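Local coordinates for butyryl-CoA dehydrogenase (Marinomonas mediterranea, PDB 6CXT), which is a flavoprotein of the acyl-CoA dehydrogenase family that binds flavin-adenine dinucleotide in a pocket completed by a second subunit, at residues Ala128-Gly131 with Asn136-Thr139; Ala130-Ser135 with Ser363-Ile368; His200-Arg205 with Asp355-Val360; Leu299-Trp304 with Thr313-Met318. All coordinates share one frame; numbering follows the deposited sequence.

Contact 1 (Ala128-Gly131 with Asn136-Thr139); sequences ASAG and NLAT. With FAD (flavin-adenine dinucleotide), chain D.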
loop_
_atom_site.group_PDB
_atom_site.type_symbol
_atom_site.label_atom_id
_atom_site.label_comp_id
_atom_site.label_asym_id
_atom_site.label_seq_id
_atom_site.Cartn_x
_atom_site.Cartn_y
_atom_site.Cartn_z
ATOM N N ALA B 128 -13.784 29.696 7.550
ATOM C CA ALA B 128 -14.156 29.430 6.143
ATOM C C ALA B 128 -12.919 29.304 5.229
ATOM O O ALA B 128 -12.890 28.436 4.353
ATOM C CB ALA B 128 -15.117 30.479 5.600
ATOM N N SER B 129 -11.904 30.139 5.457
ATOM C CA SER B 129 -10.694 30.111 4.647
ATOM C C SER B 129 -9.416 29.744 5.427
ATOM O O SER B 129 -8.305 29.936 4.937
ATOM C CB SER B 129 -10.519 31.481 3.973
ATOM O OG SER B 129 -11.504 31.583 2.954
ATOM N N ALA B 130 -9.560 29.267 6.648
ATOM C CA ALA B 130 -8.386 28.855 7.395
ATOM C C ALA B 130 -8.640 27.435 7.853
ATOM O O ALA B 130 -9.549 27.192 8.654
ATOM C CB ALA B 130 -8.148 29.794 8.570
ATOM N N GLY B 131 -7.877 26.481 7.324
ATOM C CA GLY B 131 -7.995 25.096 7.844
ATOM C C GLY B 131 -6.614 24.546 8.156
ATOM O O GLY B 131 -6.131 24.613 9.296
ATOM N N ASN B 136 -3.341 33.046 8.497
ATOM C CA ASN B 136 -4.052 34.261 8.240
ATOM C C ASN B 136 -5.492 34.083 8.739
ATOM O O ASN B 136 -6.352 33.563 8.005
ATOM C CB ASN B 136 -3.966 34.634 6.740
ATOM C CG ASN B 136 -4.829 35.834 6.392
ATOM O OD1 ASN B 136 -5.310 36.534 7.284
ATOM N ND2 ASN B 136 -5.043 36.073 5.104
ATOM N N LEU B 137 -5.736 34.485 9.983
ATOM C CA LEU B 137 -7.091 34.349 10.573
ATOM C C LEU B 137 -7.895 35.624 10.301
ATOM O O LEU B 137 -7.409 36.731 10.608
ATOM C CB LEU B 137 -7.016 34.016 12.069
ATOM C CG LEU B 137 -6.256 32.730 12.437
ATOM C CD1 LEU B 137 -6.234 32.587 13.926
ATOM C CD2 LEU B 137 -6.920 31.495 11.789
ATOM N N ALA B 138 -9.059 35.453 9.659
ATOM C CA ALA B 138 -10.031 36.516 9.424
ATOM C C ALA B 138 -10.737 37.020 10.710
ATOM O O ALA B 138 -11.172 38.157 10.756
ATOM C CB ALA B 138 -11.050 36.108 8.380
ATOM N N THR B 139 -10.805 36.192 11.748
ATOM C CA THR B 139 -11.343 36.596 13.045
ATOM C C THR B 139 -10.359 37.598 13.668
ATOM O O THR B 139 -9.172 37.329 13.780
ATOM C CB THR B 139 -11.573 35.394 13.972
ATOM O OG1 THR B 139 -12.517 34.499 13.334
ATOM C CG2 THR B 139 -12.166 35.851 15.373
HETATM P PA FAD D . -8.017 22.150 3.885
HETATM O O1A FAD D . -6.995 22.778 4.814
HETATM O O2A FAD D . -8.849 22.917 2.871
HETATM O O5B FAD D . -7.295 20.883 3.162
HETATM C C5B FAD D . -7.901 20.175 2.056
HETATM C C4B FAD D . -6.809 19.208 1.553
HETATM O O4B FAD D . -5.631 19.959 1.163
HETATM C C3B FAD D . -6.385 18.239 2.651
HETATM O O3B FAD D . -6.065 17.030 1.950
HETATM C C2B FAD D . -5.066 18.861 3.160
HETATM O O2B FAD D . -4.188 17.917 3.824
HETATM C C1B FAD D . -4.488 19.492 1.858
HETATM N N9A FAD D . -3.523 20.548 2.230
HETATM C C8A FAD D . -3.796 21.769 2.761
HETATM N N7A FAD D . -2.619 22.420 3.069
HETATM C C5A FAD D . -1.586 21.591 2.749
HETATM C C6A FAD D . -0.101 21.623 2.791
HETATM N N6A FAD D . 0.589 22.705 3.298
HETATM N N1A FAD D . 0.564 20.516 2.341
HETATM C C2A FAD D . -0.070 19.396 1.852
HETATM N N3A FAD D . -1.418 19.328 1.771
HETATM C C4A FAD D . -2.205 20.355 2.196
HETATM N N1 FAD D . -11.289 22.922 14.012
HETATM C C2 FAD D . -11.311 23.686 15.163
HETATM O O2 FAD D . -10.824 24.845 15.067
HETATM N N3 FAD D . -11.832 23.256 16.348
HETATM C C4 FAD D . -12.424 22.049 16.448
HETATM O O4 FAD D . -12.897 21.685 17.525
HETATM C C4X FAD D . -12.455 21.161 15.235
HETATM N N5 FAD D . -13.050 19.947 15.227
HETATM C C5X FAD D . -13.137 19.172 14.110
HETATM C C6 FAD D . -13.793 17.916 14.210
HETATM C C7 FAD D . -13.911 17.108 13.059
HETATM C C7M FAD D . -14.643 15.794 13.167
HETATM C C8 FAD D . -13.354 17.557 11.772
HETATM C C8M FAD D . -13.461 16.697 10.557
HETATM C C9 FAD D . -12.672 18.788 11.672
HETATM C C9A FAD D . -12.549 19.604 12.820
HETATM N N10 FAD D . -11.899 20.879 12.777
HETATM C C10 FAD D . -11.850 21.670 13.978
HETATM C "C1'" FAD D . -11.326 21.402 11.546
HETATM C "C2'" FAD D . -10.017 20.640 11.233
HETATM O "O2'" FAD D . -8.933 20.964 12.120
HETATM C "C3'" FAD D . -9.686 20.847 9.764
HETATM O "O3'" FAD D . -10.723 20.180 9.015
HETATM C "C4'" FAD D . -8.272 20.480 9.279
HETATM O "O4'" FAD D . -7.284 21.387 9.866
HETATM C "C5'" FAD D . -8.168 20.576 7.750
HETATM O "O5'" FAD D . -8.668 21.858 7.351
HETATM P P FAD D . -9.726 21.938 6.189
HETATM O O1P FAD D . -10.060 23.404 5.899
HETATM O O2P FAD D . -10.935 21.055 6.434
HETATM O O3P FAD D . -9.034 21.365 4.860
#
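In the loop that borders the FAD diphosphate, Ala130 meets Leu137 and closes a short length of chain just before strand 140-144. The evidence is a single apolar approach: CB of Ala130 lies 3.8 Å from CD2 of Leu137. Although the CA–CB bond of Leu137 points away from Ala130, CG stands anti to the carbonyl carbon (chi1 -58°), which brings the CD2 branch back to the methyl group. The same CB also lies 4.2 Å from O of Asn136, so the contact is one methyl set against a leucine branch and a backbone carbonyl. One residue further on, Gly131 faces the cofactor: its CA comes within 3.3 Å of FAD O1P, and its O accepts a weak bond from FAD O4' at 3.5 Å. Gln270 of the second subunit accepts from N of Gly131, bringing that subunit up to this part of the loop. Further along the loop, Glu127 takes Ala138 N with one carboxylate oxygen and Thr139 OG1 with the other. Leu137 rests on Lys154 of strand 147-158 and Tyr169 of strand 165-171, which places the loop against strands from both four-stranded sheets of the middle domain.

Contact 2 (Ala130-Ser135 with Ser363-Ile368); sequences AGSDIS and SGTSDI. With FAD (flavin-adenine dinucleotide), chain D.
Ser132 and Ile368 bury the most surface here, and they meet through carbon: CB of Ser132 lies 3.8 Å from CD1 of Ile368. Thr365 joins less closely, with its CG2 4.2 Å from OG of Ser132. The polar atoms of the two segments are linked instead through the cofactor and a water.

Ser132 grips one diphosphate oxygen twice. Its N donates to FAD O1A at 2.8 Å (N-H...O angle 151°), and its OG donates to the same O1A at 2.6 Å. With chi1 at -66° the hydroxyl sits beside its own backbone N, which is how both donors reach one acceptor. The water donates to Ser132 OG at 3.0 Å, accepts from Thr365 N and also bonds FAD O4', so it joins both segments to the ribityl chain.

Thr365 is the N-cap of helix 366-377. Its OG1 donates to FAD O2B at 2.6 Å while accepting a weak capping bond from Ile368 N. O2B in turn donates to Asp367 OD2 at 2.7 Å, so the adenosine ribose hydroxyl is held between two side chains at the helix start. On the adenine side, CD1 of Ile368 comes 3.8 Å from FAD C6A. Ser132 O and Ser363 N both bond the FK4 ligand. A middle-domain loop and the first turn of a C-terminal-domain helix thus share one FAD, the interdomain cofactor site of the acyl-CoA dehydrogenase fold.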
loop_
_atom_site.group_PDB
_atom_site.type_symbol
_atom_site.label_atom_id
_atom_site.label_comp_id
_atom_site.label_asym_id
_atom_site.label_seq_id
_atom_site.Cartn_x
_atom_site.Cartn_y
_atom_site.Cartn_z
ATOM N N ALA B 130 -9.560 29.267 6.648
ATOM C CA ALA B 130 -8.386 28.855 7.395
ATOM C C ALA B 130 -8.640 27.435 7.853
ATOM O O ALA B 130 -9.549 27.192 8.654
ATOM C CB ALA B 130 -8.148 29.794 8.570
ATOM N N GLY B 131 -7.877 26.481 7.324
ATOM C CA GLY B 131 -7.995 25.096 7.844
ATOM C C GLY B 131 -6.614 24.546 8.156
ATOM O O GLY B 131 -6.131 24.613 9.296
ATOM N N SER B 132 -5.996 23.957 7.145
ATOM C CA SER B 132 -4.626 23.469 7.305
ATOM C C SER B 132 -3.620 24.642 7.498
ATOM O O SER B 132 -2.575 24.489 8.152
ATOM C CB SER B 132 -4.207 22.695 6.042
ATOM O OG SER B 132 -5.007 21.507 5.914
ATOM N N ASP B 133 -3.951 25.782 6.877
ATOM C CA ASP B 133 -3.158 27.006 7.019
ATOM C C ASP B 133 -3.908 27.971 7.944
ATOM O O ASP B 133 -5.005 28.422 7.621
ATOM C CB ASP B 133 -2.983 27.674 5.636
ATOM C CG ASP B 133 -1.917 28.797 5.685
ATOM O OD1 ASP B 133 -1.884 29.541 6.669
ATOM O OD2 ASP B 133 -1.042 28.847 4.799
ATOM N N ILE B 134 -3.322 28.255 9.086
ATOM C CA ILE B 134 -3.995 29.083 10.083
ATOM C C ILE B 134 -3.150 30.364 10.274
ATOM O O ILE B 134 -3.221 31.009 11.305
ATOM C CB ILE B 134 -4.095 28.319 11.415
ATOM C CG1 ILE B 134 -2.747 27.640 11.672
ATOM C CG2 ILE B 134 -5.257 27.297 11.379
ATOM C CD1 ILE B 134 -2.590 27.176 13.085
ATOM N N SER B 135 -2.336 30.673 9.263
ATOM C CA SER B 135 -1.410 31.820 9.292
ATOM C C SER B 135 -2.193 33.119 9.141
ATOM O O SER B 135 -1.730 34.194 9.538
ATOM C CB SER B 135 -0.373 31.733 8.148
ATOM O OG SER B 135 -1.003 31.979 6.876
ATOM N N SER B 363 -7.183 17.975 14.236
ATOM C CA SER B 363 -5.863 18.146 14.822
ATOM C C SER B 363 -4.737 18.264 13.765
ATOM O O SER B 363 -3.590 18.046 14.068
ATOM C CB SER B 363 -5.506 17.057 15.844
ATOM O OG SER B 363 -6.657 16.704 16.602
ATOM N N GLY B 364 -5.080 18.665 12.557
ATOM C CA GLY B 364 -4.133 18.710 11.414
ATOM C C GLY B 364 -4.248 17.444 10.562
ATOM O O GLY B 364 -4.110 16.336 11.108
ATOM N N THR B 365 -4.472 17.585 9.279
ATOM C CA THR B 365 -4.598 16.397 8.425
ATOM C C THR B 365 -3.295 15.589 8.391
ATOM O O THR B 365 -2.188 16.079 8.787
ATOM C CB THR B 365 -4.946 16.723 6.980
ATOM O OG1 THR B 365 -3.796 17.330 6.341
ATOM C CG2 THR B 365 -6.206 17.650 6.878
ATOM N N SER B 366 -3.391 14.349 7.862
ATOM C CA SER B 366 -2.169 13.549 7.706
ATOM C C SER B 366 -1.107 14.324 6.903
ATOM O O SER B 366 0.080 14.174 7.141
ATOM C CB SER B 366 -2.590 12.226 6.964
ATOM O OG SER B 366 -3.481 11.557 7.907
ATOM N N ASP B 367 -1.534 15.064 5.882
ATOM C CA ASP B 367 -0.561 15.827 5.061
ATOM C C ASP B 367 0.175 16.843 5.909
ATOM O O ASP B 367 1.370 17.028 5.710
ATOM C CB ASP B 367 -1.258 16.503 3.892
ATOM C CG ASP B 367 -2.001 15.491 3.008
ATOM O OD1 ASP B 367 -1.404 14.397 2.727
ATOM O OD2 ASP B 367 -3.156 15.767 2.616
ATOM N N ILE B 368 -0.540 17.482 6.866
ATOM C CA ILE B 368 0.093 18.472 7.746
ATOM C C ILE B 368 1.033 17.812 8.733
ATOM O O ILE B 368 2.137 18.296 9.029
ATOM C CB ILE B 368 -1.010 19.287 8.473
ATOM C CG1 ILE B 368 -1.698 20.238 7.509
ATOM C CG2 ILE B 368 -0.510 19.995 9.744
ATOM C CD1 ILE B 368 -0.889 20.915 6.435
HETATM P PA FAD D . -8.017 22.150 3.885
HETATM O O1A FAD D . -6.995 22.778 4.814
HETATM O O2A FAD D . -8.849 22.917 2.871
HETATM O O5B FAD D . -7.295 20.883 3.162
HETATM C C5B FAD D . -7.901 20.175 2.056
HETATM C C4B FAD D . -6.809 19.208 1.553
HETATM O O4B FAD D . -5.631 19.959 1.163
HETATM C C3B FAD D . -6.385 18.239 2.651
HETATM O O3B FAD D . -6.065 17.030 1.950
HETATM C C2B FAD D . -5.066 18.861 3.160
HETATM O O2B FAD D . -4.188 17.917 3.824
HETATM C C1B FAD D . -4.488 19.492 1.858
HETATM N N9A FAD D . -3.523 20.548 2.230
HETATM C C8A FAD D . -3.796 21.769 2.761
HETATM N N7A FAD D . -2.619 22.420 3.069
HETATM C C5A FAD D . -1.586 21.591 2.749
HETATM C C6A FAD D . -0.101 21.623 2.791
HETATM N N6A FAD D . 0.589 22.705 3.298
HETATM N N1A FAD D . 0.564 20.516 2.341
HETATM C C2A FAD D . -0.070 19.396 1.852
HETATM N N3A FAD D . -1.418 19.328 1.771
HETATM C C4A FAD D . -2.205 20.355 2.196
HETATM N N1 FAD D . -11.289 22.922 14.012
HETATM C C2 FAD D . -11.311 23.686 15.163
HETATM O O2 FAD D . -10.824 24.845 15.067
HETATM N N3 FAD D . -11.832 23.256 16.348
HETATM C C4 FAD D . -12.424 22.049 16.448
HETATM O O4 FAD D . -12.897 21.685 17.525
HETATM C C4X FAD D . -12.455 21.161 15.235
HETATM N N5 FAD D . -13.050 19.947 15.227
HETATM C C5X FAD D . -13.137 19.172 14.110
HETATM C C6 FAD D . -13.793 17.916 14.210
HETATM C C7 FAD D . -13.911 17.108 13.059
HETATM C C7M FAD D . -14.643 15.794 13.167
HETATM C C8 FAD D . -13.354 17.557 11.772
HETATM C C8M FAD D . -13.461 16.697 10.557
HETATM C C9 FAD D . -12.672 18.788 11.672
HETATM C C9A FAD D . -12.549 19.604 12.820
HETATM N N10 FAD D . -11.899 20.879 12.777
HETATM C C10 FAD D . -11.850 21.670 13.978
HETATM C "C1'" FAD D . -11.326 21.402 11.546
HETATM C "C2'" FAD D . -10.017 20.640 11.233
HETATM O "O2'" FAD D . -8.933 20.964 12.120
HETATM C "C3'" FAD D . -9.686 20.847 9.764
HETATM O "O3'" FAD D . -10.723 20.180 9.015
HETATM C "C4'" FAD D . -8.272 20.480 9.279
HETATM O "O4'" FAD D . -7.284 21.387 9.866
HETATM C "C5'" FAD D . -8.168 20.576 7.750
HETATM O "O5'" FAD D . -8.668 21.858 7.351
HETATM P P FAD D . -9.726 21.938 6.189
HETATM O O1P FAD D . -10.060 23.404 5.899
HETATM O O2P FAD D . -10.935 21.055 6.434
HETATM O O3P FAD D . -9.034 21.365 4.860
HETATM O O HOH W 1 -4.916 20.446 8.689
#

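Contact 3 (His200-Arg205 with Asp355-Val360); sequences HKLGLR and DALGSV. With EDO (1,2-ethanediol), chain E.
Leu204 lays its CD2 methyl against the side chain of Asp355, 3.7 Å from the carboxylate carbon CG, and the two side chains cross at a slant rather than running side by side. The torsion of Leu204 explains the approach: CG is anti to the carbonyl carbon (chi1 -56°), which carries the branch towards helix 351-359 although the CA–CB bond does not aim there.

The backbone of the same residue supplies the polar link. N of Leu204 donates to OD1 of Asp355 at 2.8 Å with a bent N-H...O angle of 144°, and the donor stands above the carboxylate plane, 39° out of it. Gly203 passes close by the same oxygen, its CA 3.6 Å from OD1 of Asp355. A separate apolar touch lies further along the helix, where CD2 of Leu202 meets CD1 of Leu357 at 3.8 Å. Within the loop, Lys201 NZ donates to Leu204 O at 3.0 Å and also to Ala207 O, tying the turn to itself.

Leu204 packs on Phe85 of helix 81-101 and on Tyr343 of the second subunit, with its side chain about 4 Å from FAD at the nearest atoms.

The two oxygens of the buried Asp355 have divided duties: OD1 takes the loop amide, while OD2 accepts from O2 of an ethanediol, probably a crystallisation additive, at 2.7 Å. The amide is the protein's own donor to OD1 across this contact and would probably stabilise a negative carboxylate by hydrogen bonding; the ethanediol may stand where a water or another hydroxyl could bind.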
loop_
_atom_site.group_PDB
_atom_site.type_symbol
_atom_site.label_atom_id
_atom_site.label_comp_id
_atom_site.label_asym_id
_atom_site.label_seq_id
_atom_site.Cartn_x
_atom_site.Cartn_y
_atom_site.Cartn_z
ATOM N N HIS B 200 -24.605 17.369 10.478
ATOM C CA HIS B 200 -24.674 15.925 10.160
ATOM C C HIS B 200 -23.383 15.588 9.473
ATOM O O HIS B 200 -22.999 16.254 8.468
ATOM C CB HIS B 200 -25.823 15.660 9.232
ATOM C CG HIS B 200 -27.149 15.890 9.888
ATOM N ND1 HIS B 200 -27.647 15.055 10.857
ATOM C CD2 HIS B 200 -28.055 16.881 9.742
ATOM C CE1 HIS B 200 -28.810 15.514 11.287
ATOM N NE2 HIS B 200 -29.078 16.622 10.622
ATOM N N LYS B 201 -22.718 14.553 9.999
ATOM C CA LYS B 201 -21.390 14.215 9.479
ATOM C C LYS B 201 -21.155 12.701 9.562
ATOM O O LYS B 201 -21.999 11.922 10.083
ATOM C CB LYS B 201 -20.289 14.997 10.267
ATOM C CG LYS B 201 -20.252 14.668 11.754
ATOM C CD LYS B 201 -19.381 15.665 12.536
ATOM C CE LYS B 201 -19.001 15.144 13.904
ATOM N NZ LYS B 201 -20.199 15.061 14.749
ATOM N N LEU B 202 -20.033 12.284 9.003
ATOM C CA LEU B 202 -19.887 10.815 8.720
ATOM C C LEU B 202 -19.853 10.015 10.015
ATOM O O LEU B 202 -20.508 8.962 10.123
ATOM C CB LEU B 202 -18.570 10.577 7.942
ATOM C CG LEU B 202 -18.296 9.090 7.614
ATOM C CD1 LEU B 202 -19.417 8.531 6.727
ATOM C CD2 LEU B 202 -16.965 9.051 6.845
ATOM N N GLY B 203 -19.104 10.507 11.024
ATOM C CA GLY B 203 -18.988 9.804 12.295
ATOM C C GLY B 203 -19.006 10.694 13.496
ATOM O O GLY B 203 -19.330 11.907 13.372
ATOM N N LEU B 204 -18.683 10.102 14.648
ATOM C CA LEU B 204 -18.460 10.835 15.927
ATOM C C LEU B 204 -19.692 11.650 16.286
ATOM O O LEU B 204 -19.587 12.837 16.654
ATOM C CB LEU B 204 -17.211 11.737 15.835
ATOM C CG LEU B 204 -15.886 11.054 15.437
ATOM C CD1 LEU B 204 -14.855 12.096 14.991
ATOM C CD2 LEU B 204 -15.286 10.199 16.567
ATOM N N ARG B 205 -20.842 11.032 16.084
ATOM C CA ARG B 205 -22.124 11.665 16.321
ATOM C C ARG B 205 -22.249 12.331 17.708
ATOM O O ARG B 205 -22.830 13.400 17.807
ATOM C CB ARG B 205 -23.270 10.661 16.016
ATOM N N ASP B 355 -15.582 6.897 12.232
ATOM C CA ASP B 355 -14.874 7.716 13.212
ATOM C C ASP B 355 -13.457 7.927 12.815
ATOM O O ASP B 355 -12.926 9.039 12.982
ATOM C CB ASP B 355 -14.936 7.071 14.619
ATOM C CG ASP B 355 -16.368 7.008 15.147
ATOM O OD1 ASP B 355 -17.309 7.644 14.560
ATOM O OD2 ASP B 355 -16.589 6.322 16.170
ATOM N N ALA B 356 -12.822 6.874 12.267
ATOM C CA ALA B 356 -11.423 6.933 11.884
ATOM C C ALA B 356 -11.170 7.985 10.807
ATOM O O ALA B 356 -10.118 8.669 10.819
ATOM C CB ALA B 356 -10.900 5.562 11.404
ATOM N N LEU B 357 -12.120 8.117 9.883
ATOM C CA LEU B 357 -11.926 9.053 8.789
ATOM C C LEU B 357 -11.907 10.527 9.312
ATOM O O LEU B 357 -11.309 11.383 8.654
ATOM C CB LEU B 357 -12.975 8.874 7.700
ATOM C CG LEU B 357 -12.605 7.645 6.809
ATOM C CD1 LEU B 357 -13.812 7.148 6.002
ATOM C CD2 LEU B 357 -11.403 7.976 5.898
ATOM N N GLY B 358 -12.564 10.765 10.438
ATOM C CA GLY B 358 -12.435 12.060 11.165
ATOM C C GLY B 358 -10.996 12.247 11.672
ATOM O O GLY B 358 -10.412 13.333 11.510
ATOM N N SER B 359 -10.414 11.175 12.245
ATOM C CA SER B 359 -9.139 11.255 12.960
ATOM C C SER B 359 -7.945 11.627 12.034
ATOM O O SER B 359 -6.934 12.139 12.555
ATOM C CB SER B 359 -8.832 9.987 13.740
ATOM O OG SER B 359 -8.335 8.987 12.822
ATOM N N VAL B 360 -8.036 11.350 10.724
ATOM C CA VAL B 360 -6.994 11.795 9.741
ATOM C C VAL B 360 -7.204 13.261 9.242
ATOM O O VAL B 360 -6.416 13.746 8.414
ATOM C CB VAL B 360 -6.859 10.871 8.505
ATOM C CG1 VAL B 360 -6.519 9.445 9.008
ATOM C CG2 VAL B 360 -8.171 10.816 7.709
HETATM C C1 EDO E . -20.632 8.188 18.044
HETATM O O1 EDO E . -20.253 9.269 18.909
HETATM C C2 EDO E . -19.783 6.902 18.197
HETATM O O2 EDO E . -18.425 7.301 17.898
#

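Contact 4 (Leu299-Trp304 with Thr313-Met318); sequences LYYAAW and TKAVAM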
loop_
_atom_site.group_PDB
_atom_site.type_symbol
_atom_site.label_atom_id
_atom_site.label_comp_id
_atom_site.label_asym_id
_atom_site.label_seq_id
_atom_site.Cartn_x
_atom_site.Cartn_y
_atom_site.Cartn_z
ATOM N N LEU B 299 2.737 6.105 20.477
ATOM C CA LEU B 299 2.004 6.946 21.441
ATOM C C LEU B 299 2.790 7.041 22.755
ATOM O O LEU B 299 2.997 8.142 23.284
ATOM C CB LEU B 299 0.618 6.283 21.656
ATOM C CG LEU B 299 -0.244 6.828 22.812
ATOM C CD1 LEU B 299 -0.632 8.300 22.540
ATOM C CD2 LEU B 299 -1.443 5.909 23.129
ATOM N N TYR B 300 3.191 5.880 23.278
ATOM C CA TYR B 300 3.944 5.807 24.555
ATOM C C TYR B 300 5.242 6.610 24.449
ATOM O O TYR B 300 5.566 7.403 25.326
ATOM C CB TYR B 300 4.224 4.364 24.974
ATOM C CG TYR B 300 2.991 3.561 25.347
ATOM C CD1 TYR B 300 1.704 4.186 25.469
ATOM C CD2 TYR B 300 3.085 2.171 25.527
ATOM C CE1 TYR B 300 0.598 3.436 25.807
ATOM C CE2 TYR B 300 1.968 1.402 25.881
ATOM C CZ TYR B 300 0.726 2.047 25.990
ATOM O OH TYR B 300 -0.370 1.307 26.319
ATOM N N TYR B 301 5.936 6.458 23.316
ATOM C CA TYR B 301 7.137 7.194 23.081
ATOM C C TYR B 301 6.874 8.710 23.020
ATOM O O TYR B 301 7.631 9.479 23.671
ATOM C CB TYR B 301 7.862 6.694 21.842
ATOM C CG TYR B 301 9.108 7.473 21.567
ATOM C CD1 TYR B 301 10.199 7.442 22.473
ATOM C CD2 TYR B 301 9.213 8.287 20.422
ATOM C CE1 TYR B 301 11.363 8.175 22.220
ATOM C CE2 TYR B 301 10.389 9.025 20.168
ATOM C CZ TYR B 301 11.450 8.939 21.066
ATOM O OH TYR B 301 12.575 9.691 20.805
ATOM N N ALA B 302 5.829 9.152 22.286
ATOM C CA ALA B 302 5.515 10.572 22.178
ATOM C C ALA B 302 5.157 11.105 23.575
ATOM O O ALA B 302 5.645 12.193 23.921
ATOM C CB ALA B 302 4.321 10.827 21.243
ATOM N N ALA B 303 4.356 10.359 24.353
ATOM C CA ALA B 303 3.954 10.817 25.686
ATOM C C ALA B 303 5.175 10.913 26.606
ATOM O O ALA B 303 5.324 11.882 27.352
ATOM C CB ALA B 303 2.887 9.919 26.290
ATOM N N TRP B 304 6.049 9.913 26.563
ATOM C CA TRP B 304 7.273 9.963 27.357
ATOM C C TRP B 304 8.135 11.138 26.958
ATOM O O TRP B 304 8.690 11.837 27.816
ATOM C CB TRP B 304 8.082 8.648 27.228
ATOM C CG TRP B 304 9.420 8.743 27.898
ATOM C CD1 TRP B 304 9.686 8.515 29.218
ATOM C CD2 TRP B 304 10.654 9.099 27.288
ATOM N NE1 TRP B 304 11.027 8.707 29.469
ATOM C CE2 TRP B 304 11.649 9.064 28.305
ATOM C CE3 TRP B 304 11.033 9.419 25.977
ATOM C CZ2 TRP B 304 12.997 9.352 28.055
ATOM C CZ3 TRP B 304 12.392 9.715 25.730
ATOM C CH2 TRP B 304 13.352 9.666 26.773
ATOM N N THR B 313 7.861 17.476 19.080
ATOM C CA THR B 313 6.878 17.685 18.052
ATOM C C THR B 313 6.935 16.569 17.001
ATOM O O THR B 313 5.863 16.092 16.533
ATOM C CB THR B 313 7.088 19.053 17.365
ATOM O OG1 THR B 313 6.848 20.072 18.334
ATOM C CG2 THR B 313 6.095 19.257 16.227
ATOM N N LYS B 314 8.155 16.175 16.594
ATOM C CA LYS B 314 8.287 15.074 15.596
ATOM C C LYS B 314 7.610 13.797 16.093
ATOM O O LYS B 314 6.806 13.222 15.362
ATOM C CB LYS B 314 9.763 14.792 15.301
ATOM C CG LYS B 314 10.001 13.801 14.126
ATOM C CD LYS B 314 11.508 13.681 13.859
ATOM C CE LYS B 314 12.145 12.862 14.985
ATOM N NZ LYS B 314 13.559 12.741 14.654
ATOM N N ALA B 315 7.903 13.382 17.332
ATOM C CA ALA B 315 7.331 12.161 17.877
ATOM C C ALA B 315 5.816 12.249 17.960
ATOM O O ALA B 315 5.110 11.233 17.747
ATOM C CB ALA B 315 7.888 11.848 19.257
ATOM N N VAL B 316 5.308 13.432 18.339
ATOM C CA VAL B 316 3.848 13.615 18.447
ATOM C C VAL B 316 3.180 13.579 17.077
ATOM O O VAL B 316 2.121 12.936 16.883
ATOM C CB VAL B 316 3.498 14.915 19.260
ATOM C CG1 VAL B 316 2.009 15.275 19.089
ATOM C CG2 VAL B 316 3.793 14.680 20.735
ATOM N N ALA B 317 3.772 14.258 16.110
ATOM C CA ALA B 317 3.196 14.229 14.790
ATOM C C ALA B 317 3.258 12.766 14.209
ATOM O O ALA B 317 2.308 12.343 13.541
ATOM C CB ALA B 317 3.942 15.182 13.863
ATOM N N MET B 318 4.373 12.048 14.422
ATOM C CA MET B 318 4.440 10.662 13.941
ATOM C C MET B 318 3.351 9.805 14.602
ATOM O O MET B 318 2.726 8.972 13.929
ATOM C CB MET B 318 5.831 10.064 14.210
ATOM C CG MET B 318 6.905 10.700 13.326
ATOM S SD MET B 318 8.417 9.722 13.570
ATOM C CE MET B 318 9.361 10.445 12.218
#
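Ala302 and Ala315 are the nearest CA pair between 299-304 and 313-318, their CA atoms only 4.9 Å apart. Over the short segments the axes approach to 8.4 Å and make an angle of 151°, a nearly antiparallel pairing whose narrow spacing fits the small residues at the interface.

Apolar contacts between side chains make up most of the interface. CB of Ala302 lies 3.9 Å from CG2 of Val316 and 4.2 Å from CB of Ala315, so it touches two successive residues of the other helix. Tyr301 adds its ring: with CG anti to the backbone N (chi1 179°), CE2 reaches CB of Ala315 at 3.9 Å, the methyl meeting the ring obliquely.

A second kind of approach is side chain to main chain, since CB of Ala302 comes 3.6 Å from O of Ala315 and therefore rests against the backbone of helix 313-338 itself.

Further aromatic packing lies beyond the pair, where Tyr301 meets Phe3 of the third subunit edge-to-face. Val316 turns to Asp240, Arg243 and Cys244 of helix 231-245, and Ala317 to helix 366-377. Antiparallel neighbours of this sort are the building elements of the helical bundle that forms the C-terminal domain of acyl-CoA dehydrogenases.

Overall arrangement
From the N terminus, contact 1 comes first and closes a short loop between strands 121-124 and 140-144. Contact 2 starts from the same stretch, sharing Ala130 and Gly131, but runs on to 363-368, so its long loop spans most of the middle and C-terminal domains. Contact 3 lies wholly within that span, joining 200-205 to helix 351-359, and contact 4, between successive helices, falls within the span of contact 3 in turn. Contact 1 is in series with contacts 3 and 4. Contacts 2 and 3 touch where Ser366 N approaches Val360 O at 3.1 Å, probably a hydrogen bond. Both tie the middle domain to the C-terminal helices; contact 4 stays within those helices.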